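Local coordinates for protein pngf-ii (Elizabethkingia meningoseptica, PDB 4R4X) that probably removes N-linked glycans from glycoproteins and glycopeptides as a bacterial peptide:N-glycosidase related to PNGase F, at residues A[49-54]-A[58-63]. Residues are numbered along the deposited sequence; the frame is centred on the assembly and turned at random.
With ZN (zinc ion), chain B.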
loop_
_atom_site.group_PDB
_atom_site.type_symbol
_atom_site.label_atom_id
_atom_site.label_comp_id
_atom_site.label_asym_id
_atom_site.label_seq_id
_atom_site.Cartn_x
_atom_site.Cartn_y
_atom_site.Cartn_z
ATOM N N GLU A 49 -19.913 -11.013 9.516
ATOM C CA GLU A 49 -20.913 -10.181 10.184
ATOM C C GLU A 49 -22.196 -10.903 10.516
ATOM O O GLU A 49 -22.631 -11.826 9.816
ATOM C CB GLU A 49 -21.261 -8.973 9.338
ATOM C CG GLU A 49 -20.148 -7.949 9.220
ATOM C CD GLU A 49 -20.565 -6.834 8.295
ATOM O OE1 GLU A 49 -21.199 -5.865 8.788
ATOM O OE2 GLU A 49 -20.277 -6.962 7.084
ATOM N N VAL A 50 -22.812 -10.427 11.583
ATOM C CA VAL A 50 -24.128 -10.866 12.006
ATOM C C VAL A 50 -24.983 -9.625 12.271
ATOM O O VAL A 50 -24.462 -8.574 12.650
ATOM C CB VAL A 50 -23.934 -11.725 13.293
ATOM C CG1 VAL A 50 -25.099 -11.639 14.237
ATOM C CG2 VAL A 50 -23.595 -13.160 12.922
ATOM N N ASN A 51 -26.297 -9.748 12.094
ATOM C CA ASN A 51 -27.206 -8.661 12.417
ATOM C C ASN A 51 -28.211 -9.108 13.505
ATOM O O ASN A 51 -28.618 -10.256 13.547
ATOM C CB ASN A 51 -27.880 -8.247 11.110
ATOM C CG ASN A 51 -28.853 -7.112 11.280
ATOM O OD1 ASN A 51 -28.494 -5.942 11.105
ATOM N ND2 ASN A 51 -30.094 -7.439 11.588
ATOM N N GLU A 52 -28.582 -8.209 14.410
ATOM C CA GLU A 52 -29.623 -8.493 15.390
ATOM C C GLU A 52 -30.530 -7.292 15.511
ATOM O O GLU A 52 -30.065 -6.151 15.511
ATOM C CB GLU A 52 -29.049 -8.822 16.762
ATOM C CG GLU A 52 -28.234 -10.105 16.799
ATOM C CD GLU A 52 -27.969 -10.616 18.211
ATOM O OE1 GLU A 52 -28.095 -9.833 19.175
ATOM O OE2 GLU A 52 -27.632 -11.812 18.363
ATOM N N ILE A 53 -31.828 -7.557 15.605
ATOM C CA ILE A 53 -32.828 -6.518 15.716
ATOM C C ILE A 53 -33.552 -6.707 17.021
ATOM O O ILE A 53 -34.010 -7.801 17.298
ATOM C CB ILE A 53 -33.861 -6.606 14.582
ATOM C CG1 ILE A 53 -33.146 -6.427 13.246
ATOM C CG2 ILE A 53 -34.959 -5.570 14.800
ATOM C CD1 ILE A 53 -34.042 -6.378 12.030
ATOM N N ASN A 54 -33.643 -5.629 17.795
ATOM C CA ASN A 54 -34.414 -5.575 19.017
ATOM C C ASN A 54 -35.807 -5.131 18.618
ATOM O O ASN A 54 -35.980 -4.022 18.135
ATOM C CB ASN A 54 -33.782 -4.572 19.986
ATOM C CG ASN A 54 -34.566 -4.443 21.285
ATOM O OD1 ASN A 54 -35.755 -4.766 21.344
ATOM N ND2 ASN A 54 -33.898 -3.974 22.329
ATOM N N ASN A 58 -36.905 -1.411 17.640
ATOM C CA ASN A 58 -36.306 -1.447 16.310
ATOM C C ASN A 58 -34.842 -0.988 16.242
ATOM O O ASN A 58 -34.394 -0.492 15.234
ATOM C CB ASN A 58 -37.194 -0.723 15.284
ATOM C CG ASN A 58 -38.431 -1.537 14.917
ATOM O OD1 ASN A 58 -38.573 -2.692 15.321
ATOM N ND2 ASN A 58 -39.343 -0.933 14.156
ATOM N N GLU A 59 -34.086 -1.202 17.308
ATOM C CA GLU A 59 -32.652 -0.978 17.245
ATOM C C GLU A 59 -32.023 -2.115 16.437
ATOM O O GLU A 59 -32.126 -3.268 16.823
ATOM C CB GLU A 59 -32.022 -0.903 18.635
ATOM C CG GLU A 59 -30.535 -0.569 18.578
ATOM C CD GLU A 59 -30.003 0.083 19.848
ATOM O OE1 GLU A 59 -30.701 0.054 20.881
ATOM O OE2 GLU A 59 -28.874 0.631 19.812
ATOM N N VAL A 60 -31.413 -1.761 15.311
ATOM C CA VAL A 60 -30.691 -2.691 14.453
ATOM C C VAL A 60 -29.202 -2.636 14.835
ATOM O O VAL A 60 -28.568 -1.561 14.803
ATOM C CB VAL A 60 -30.875 -2.318 12.978
ATOM C CG1 VAL A 60 -30.158 -3.287 12.047
ATOM C CG2 VAL A 60 -32.361 -2.253 12.636
ATOM N N SER A 61 -28.657 -3.789 15.208
ATOM C CA SER A 61 -27.242 -3.892 15.576
ATOM C C SER A 61 -26.507 -4.776 14.581
ATOM O O SER A 61 -26.947 -5.877 14.263
ATOM C CB SER A 61 -27.087 -4.443 16.982
ATOM O OG SER A 61 -27.561 -3.509 17.942
ATOM N N GLN A 62 -25.400 -4.260 14.076
ATOM C CA GLN A 62 -24.552 -4.979 13.173
ATOM C C GLN A 62 -23.257 -5.295 13.912
ATOM O O GLN A 62 -22.643 -4.405 14.483
ATOM C CB GLN A 62 -24.270 -4.115 11.944
ATOM C CG GLN A 62 -23.706 -4.890 10.779
ATOM C CD GLN A 62 -24.724 -5.773 10.078
ATOM O OE1 GLN A 62 -25.939 -5.569 10.161
ATOM N NE2 GLN A 62 -24.221 -6.752 9.352
ATOM N N PHE A 63 -22.842 -6.549 13.865
ATOM C CA PHE A 63 -21.658 -7.028 14.571
ATOM C C PHE A 63 -20.673 -7.566 13.555
ATOM O O PHE A 63 -21.060 -8.339 12.690
ATOM C CB PHE A 63 -22.013 -8.197 15.500
ATOM C CG PHE A 63 -23.026 -7.867 16.545
ATOM C CD1 PHE A 63 -24.376 -7.977 16.274
ATOM C CD2 PHE A 63 -22.630 -7.457 17.816
ATOM C CE1 PHE A 63 -25.318 -7.681 17.260
ATOM C CE2 PHE A 63 -23.566 -7.153 18.794
ATOM C CZ PHE A 63 -24.916 -7.268 18.517
HETATM ZN ZN ZN B . -28.532 -11.448 20.685
#
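E49 OE1 is gripped by two groups. Q62 NE2 donates to E49 OE1 at 3.2 Å, a bent bond that meets the oxygen from above the carboxylate plane. The second partner is the hydroxyl of Y176, on helix 173-182. The Q62 chain is bent at chi2 (73°), which folds its amide back across the E49 side chain at about a right angle. The backbones pair more tightly. S61 N to E52 O measures 2.8 Å and is nearly straight, and E52 N returns a bond to S61 O. V50 and F63 are joined by a similar pair of backbone hydrogen bonds, with F63 N 2.9 Å from V50 O. The two strands form an antiparallel beta hairpin in the N-terminal domain, flanked by strands 31-36 and 70-76. V50, E52, S61 and F63 lie on one face of it. There the F63 ring crosses the E52 side chain at a slant, its CE1 3.8 Å from E52 CG. The E52 carboxylate stands steeply to that ring, 75° between planes. Both its oxygens bind a zinc ion, OE1 closer than OE2, and D159 also binds it. F163 meets F63 edge-to-face. On the other face I53 CG1 and V60 CG2 touch loosely at 4.3 Å. V60 CG1 lies anti to its own N (chi1 -179°), which turns this methyl to the N51 side chain. Near the turn, N54 N bonds E59 O at 3.0 Å.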